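Local structure of DNA repair and telomere maintenance protein nbs1 (3HUF) at residues 118-123 / 150-155; 127-132 / 180-185. The protein serves as the phosphoprotein-binding adaptor subunit of the MRN complex, which repairs DNA double-strand breaks and maintains telomeres, and binds phosphorylated proteins such as Ctp1. All blocks are in the same frame, centred on the assembly; numbering follows the deposited sequence.

Contact 1: residues 118-123 / 150-155; sequences IQFDNP and HFVMNR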
# COMPACT_ATOMS: atom_id res chain seq x y z
N ILE A 118 1.84 0.37 3.97
CA ILE A 118 1.06 1.31 4.78
C ILE A 118 1.94 2.41 5.38
O ILE A 118 2.86 2.13 6.14
CB ILE A 118 0.23 0.56 5.88
CG1 ILE A 118 -0.86 -0.34 5.23
CG2 ILE A 118 -0.42 1.56 6.83
CD1 ILE A 118 -1.79 -1.02 6.22
N GLN A 119 1.66 3.66 5.00
CA GLN A 119 2.37 4.79 5.58
C GLN A 119 1.62 5.31 6.79
O GLN A 119 0.39 5.36 6.76
CB GLN A 119 2.55 5.92 4.55
CG GLN A 119 3.24 7.18 5.14
CD GLN A 119 3.53 8.21 4.09
OE1 GLN A 119 2.89 8.25 3.06
NE2 GLN A 119 4.51 9.07 4.35
N PHE A 120 2.34 5.67 7.85
CA PHE A 120 1.74 6.24 9.05
C PHE A 120 2.11 7.70 9.14
O PHE A 120 3.17 8.10 8.67
CB PHE A 120 2.24 5.53 10.30
CG PHE A 120 1.59 4.21 10.55
CD1 PHE A 120 1.96 3.09 9.80
CD2 PHE A 120 0.61 4.08 11.54
CE1 PHE A 120 1.38 1.85 10.03
CE2 PHE A 120 0.00 2.85 11.77
CZ PHE A 120 0.38 1.73 11.00
N ASP A 121 1.24 8.50 9.73
CA ASP A 121 1.50 9.92 9.81
C ASP A 121 2.22 10.29 11.11
O ASP A 121 2.62 11.41 11.30
CB ASP A 121 0.20 10.69 9.72
CG ASP A 121 0.41 12.13 9.29
OD1 ASP A 121 1.46 12.45 8.67
OD2 ASP A 121 -0.47 12.93 9.60
N ASN A 122 2.42 9.30 11.98
CA ASN A 122 2.83 9.58 13.33
C ASN A 122 3.75 8.47 13.80
O ASN A 122 3.43 7.30 13.65
CB ASN A 122 1.55 9.66 14.18
CG ASN A 122 1.80 9.95 15.63
OD1 ASN A 122 2.23 9.09 16.40
ND2 ASN A 122 1.47 11.16 16.04
N PRO A 123 4.92 8.83 14.35
CA PRO A 123 5.92 7.86 14.80
C PRO A 123 5.48 6.96 15.96
O PRO A 123 5.89 5.80 16.02
CB PRO A 123 7.09 8.74 15.24
CG PRO A 123 6.81 10.11 14.70
CD PRO A 123 5.34 10.22 14.58
N HIS A 150 -1.68 2.64 1.20
CA HIS A 150 -2.62 3.13 2.22
C HIS A 150 -1.90 4.05 3.16
O HIS A 150 -0.71 3.86 3.42
CB HIS A 150 -3.23 1.99 3.02
CG HIS A 150 -4.08 1.06 2.20
ND1 HIS A 150 -3.54 0.13 1.34
CD2 HIS A 150 -5.42 0.92 2.12
CE1 HIS A 150 -4.52 -0.54 0.75
NE2 HIS A 150 -5.67 -0.09 1.23
N PHE A 151 -2.64 5.03 3.68
CA PHE A 151 -2.07 6.04 4.55
C PHE A 151 -2.93 6.15 5.79
O PHE A 151 -4.12 6.40 5.67
CB PHE A 151 -2.02 7.40 3.84
CG PHE A 151 -1.46 8.51 4.69
CD1 PHE A 151 -0.10 8.76 4.70
CD2 PHE A 151 -2.29 9.30 5.51
CE1 PHE A 151 0.43 9.78 5.49
CE2 PHE A 151 -1.78 10.31 6.30
CZ PHE A 151 -0.41 10.56 6.29
N VAL A 152 -2.31 5.98 6.96
CA VAL A 152 -3.03 6.08 8.23
C VAL A 152 -2.94 7.48 8.78
O VAL A 152 -1.88 7.88 9.26
CB VAL A 152 -2.45 5.15 9.32
CG1 VAL A 152 -3.36 5.16 10.56
CG2 VAL A 152 -2.25 3.74 8.76
N MET A 153 -4.04 8.23 8.74
CA MET A 153 -4.07 9.57 9.34
C MET A 153 -4.23 9.43 10.84
O MET A 153 -4.83 8.46 11.30
CB MET A 153 -5.22 10.39 8.78
CG MET A 153 -6.52 9.65 8.73
SD MET A 153 -8.01 10.66 8.56
CE MET A 153 -7.56 11.89 7.41
N ASN A 154 -3.70 10.40 11.59
CA ASN A 154 -3.97 10.47 13.03
C ASN A 154 -5.46 10.71 13.29
O ASN A 154 -6.17 11.22 12.41
CB ASN A 154 -3.17 11.57 13.75
CG ASN A 154 -1.68 11.50 13.48
OD1 ASN A 154 -1.15 10.44 13.08
ND2 ASN A 154 -0.98 12.63 13.68
N ARG A 155 -5.91 10.31 14.48
CA ARG A 155 -7.23 10.67 14.99
C ARG A 155 -7.48 12.14 14.72
O ARG A 155 -6.76 13.01 15.23
CB ARG A 155 -7.28 10.41 16.50
CG ARG A 155 -8.65 10.44 17.13
CD ARG A 155 -8.52 10.30 18.65
NE ARG A 155 -9.81 10.40 19.33
CZ ARG A 155 -10.50 9.36 19.78
NH1 ARG A 155 -10.01 8.13 19.63
NH2 ARG A 155 -11.67 9.54 20.38
O HOH W 1 -0.51 7.56 11.59

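Contact 2: residues 127-132 / 180-185; sequences SQWASN and YLQYLS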
# COMPACT_ATOMS: atom_id res chain seq x y z
N SER A 127 5.15 2.90 15.70
CA SER A 127 5.77 1.99 16.67
C SER A 127 4.74 1.08 17.34
O SER A 127 5.06 -0.04 17.72
CB SER A 127 6.52 2.77 17.74
OG SER A 127 5.60 3.45 18.57
N GLN A 128 3.51 1.56 17.49
CA GLN A 128 2.50 0.74 18.11
C GLN A 128 1.92 -0.34 17.16
O GLN A 128 1.63 -1.46 17.60
CB GLN A 128 1.43 1.61 18.76
CG GLN A 128 0.04 1.47 18.22
CD GLN A 128 -0.99 2.04 19.17
OE1 GLN A 128 -0.76 3.07 19.82
NE2 GLN A 128 -2.14 1.37 19.28
N TRP A 129 1.82 -0.03 15.87
CA TRP A 129 1.15 -0.92 14.93
C TRP A 129 2.07 -1.72 13.99
O TRP A 129 1.62 -2.68 13.37
CB TRP A 129 0.15 -0.12 14.09
CG TRP A 129 -1.10 0.29 14.80
CD1 TRP A 129 -1.45 1.56 15.22
CD2 TRP A 129 -2.20 -0.56 15.17
NE1 TRP A 129 -2.68 1.54 15.82
CE2 TRP A 129 -3.17 0.25 15.79
CE3 TRP A 129 -2.46 -1.93 15.02
CZ2 TRP A 129 -4.37 -0.26 16.29
CZ3 TRP A 129 -3.66 -2.43 15.50
CH2 TRP A 129 -4.59 -1.61 16.13
N ALA A 130 3.35 -1.34 13.89
CA ALA A 130 4.24 -1.87 12.84
C ALA A 130 4.46 -3.38 12.92
O ALA A 130 4.31 -4.08 11.92
CB ALA A 130 5.57 -1.16 12.83
N SER A 131 4.80 -3.87 14.10
CA SER A 131 5.00 -5.30 14.35
C SER A 131 3.76 -6.14 13.96
O SER A 131 3.91 -7.17 13.31
CB SER A 131 5.42 -5.52 15.81
OG SER A 131 5.27 -6.86 16.20
N ASN A 132 2.57 -5.66 14.34
CA ASN A 132 1.29 -6.24 13.96
C ASN A 132 1.19 -6.42 12.45
O ASN A 132 0.92 -7.52 11.97
CB ASN A 132 0.17 -5.29 14.45
CG ASN A 132 -1.24 -5.91 14.40
OD1 ASN A 132 -1.92 -5.87 13.36
ND2 ASN A 132 -1.72 -6.39 15.56
N TYR A 180 -9.71 0.72 11.00
CA TYR A 180 -9.29 -0.30 10.06
C TYR A 180 -8.10 -1.11 10.60
O TYR A 180 -8.03 -2.34 10.41
CB TYR A 180 -8.94 0.30 8.69
CG TYR A 180 -8.46 -0.73 7.69
CD1 TYR A 180 -9.35 -1.62 7.07
CD2 TYR A 180 -7.11 -0.84 7.38
CE1 TYR A 180 -8.89 -2.57 6.15
CE2 TYR A 180 -6.64 -1.77 6.47
CZ TYR A 180 -7.54 -2.64 5.85
OH TYR A 180 -7.04 -3.56 4.96
N LEU A 181 -7.18 -0.45 11.30
CA LEU A 181 -6.06 -1.15 11.91
C LEU A 181 -6.56 -2.15 12.95
O LEU A 181 -6.07 -3.28 13.01
CB LEU A 181 -5.08 -0.16 12.55
CG LEU A 181 -4.41 0.83 11.59
CD1 LEU A 181 -3.56 1.83 12.35
CD2 LEU A 181 -3.57 0.12 10.51
N GLN A 182 -7.56 -1.76 13.73
CA GLN A 182 -8.18 -2.67 14.70
C GLN A 182 -8.74 -3.93 14.01
O GLN A 182 -8.57 -5.04 14.52
CB GLN A 182 -9.27 -1.93 15.50
CG GLN A 182 -8.69 -0.89 16.47
CD GLN A 182 -9.75 -0.08 17.18
OE1 GLN A 182 -10.95 -0.36 17.04
NE2 GLN A 182 -9.33 0.92 17.95
N TYR A 183 -9.38 -3.73 12.86
CA TYR A 183 -9.78 -4.83 11.99
C TYR A 183 -8.60 -5.71 11.60
O TYR A 183 -8.66 -6.92 11.78
CB TYR A 183 -10.51 -4.29 10.76
CG TYR A 183 -10.75 -5.29 9.66
CD1 TYR A 183 -11.56 -6.40 9.86
CD2 TYR A 183 -10.21 -5.11 8.38
CE1 TYR A 183 -11.80 -7.33 8.84
CE2 TYR A 183 -10.44 -6.03 7.36
CZ TYR A 183 -11.24 -7.13 7.59
OH TYR A 183 -11.48 -8.04 6.58
N LEU A 184 -7.52 -5.14 11.08
CA LEU A 184 -6.33 -5.96 10.75
C LEU A 184 -5.75 -6.77 11.92
O LEU A 184 -5.20 -7.86 11.72
CB LEU A 184 -5.22 -5.11 10.13
CG LEU A 184 -5.50 -4.50 8.76
CD1 LEU A 184 -4.27 -3.77 8.26
CD2 LEU A 184 -5.95 -5.56 7.76
N SER A 185 -5.90 -6.28 13.14
CA SER A 185 -5.36 -6.99 14.30
C SER A 185 -6.15 -8.28 14.58
O SER A 185 -5.74 -9.11 15.40
CB SER A 185 -5.31 -6.07 15.54
OG SER A 185 -6.59 -5.89 16.10

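Contact 1: residues 118-123 / 150-155
Q119 is held through both its backbone N and its backbone O by the residues flanking F151: N donates to H150 O at 2.9 Å, and O accepts from V152 N at 2.8 Å in a nearly straight bond. This is the pairing of two adjacent parallel strands, 118-120 and 150-152, at the centre of the four-stranded sheet of the first BRCT domain. Toward the C-terminal end the strands part, and the bond from D121 N to V152 O is weak at 3.2 Å. A water bridges the same two atoms, accepting from D121 N and donating to V152 O, with a weak further link to N154 OD1.

Q119, D121 and F151 meet on the sheet face that carries helix 163-170. The Q119 amide, whose NE2 bonds to L142 O, stands almost perpendicular to the F151 ring (81°) and meets its edge, OE1 lying 3.4 Å from CD1. At the far end of the ring, F151 CZ touches D121 CB at 3.5 Å, while D121 OD2 bonds to T162. The F151 ring reaches both because CG is anti to the backbone N (chi1 179°), which swings the ring toward strand 118-120; it also packs on T165 and A168 of helix 163-170. With an alanine here the ring would be gone, which would probably leave a gap facing that helix and deprive the Q119 side chain and D121 CB of the surface they rest on.

On the other face lie I118, F120 and V152; I118 and F120 pack against helix 123-134, and V152 against I176 of the next strand. N122 caps the start of helix 123-134 through OD1, which accepts from M125 N. V152 CG2 presses tightly against I118 CG2 at 3.4 Å and also sits over the F120 ring in a CH-pi contact, 3.9 Å from the centroid and 12° off the normal.

Contact 2: residues 127-132 / 180-185
W129 lays one face of its indole on L181, the central contact between helices 123-134 and 178-184, which pack on the same face of the parallel sheet in the alpha/beta fold of the first BRCT domain. The short helical segments run in roughly the same direction, 35° apart, but their axes stay 11.1 Å from each other, and the large indole spans much of that distance.

L181 meets the indole with two different atoms. Its CD1 lies over the five-membered ring in a CH-pi contact, 3.5 Å from the centroid and 10° off the normal, while CB rests against the middle of the bicycle, 3.8 Å from W129 CE2. With CG anti to the carbonyl carbon (chi1 -74°), W129 sends its ring out from helix 123-134 so that the six-membered part slides along the backbone of the other helix. CZ3 comes within 3.6 Å of L181 O, and CH2 approaches the backbone N of Q182. On the opposite face of the indole lies the amide of Q128, its NE2 displaced toward the rim. Held between these layers, W129 NE1 is buried by the contact and has no hydrogen-bonding partner in the model.

Further along, the S185 methylene meets the edge of the indole in its plane, with CB 4.0 Å from W129 CZ3. N132 flanks the same methylene from its own helix: its ND2 is 3.6 Å from S185 CB, in van der Waals contact. More deeply placed, L181 and L184 also lean on L133, and W129 and L181 both touch F120 of the sheet. The S185 hydroxyl turns back toward helix 178-184, where OG donates to Q182 O at 2.7 Å.

Overall arrangement
Contacts 1 and 2 both belong to the first BRCT domain, with centres about 11 Å apart, and they alternate along the chain: strand 118-120, helix 123-134, strand 150-152, then helix 178-184. Contact 1 joins the two inner strands of the parallel sheet; contact 2 joins the two helices lying on one of its faces. The layers touch directly, F120 CZ meeting W129 CB at 3.6 Å and V152 CG1 meeting L181 CD1 at 3.8 Å, so sheet and helices share one hydrophobic core. Strand 118-120 runs through the short turn at D121 and N122 directly into helix 123-134, joining the contacts through the chain as well, within this phosphoprotein-binding region of Nbs1.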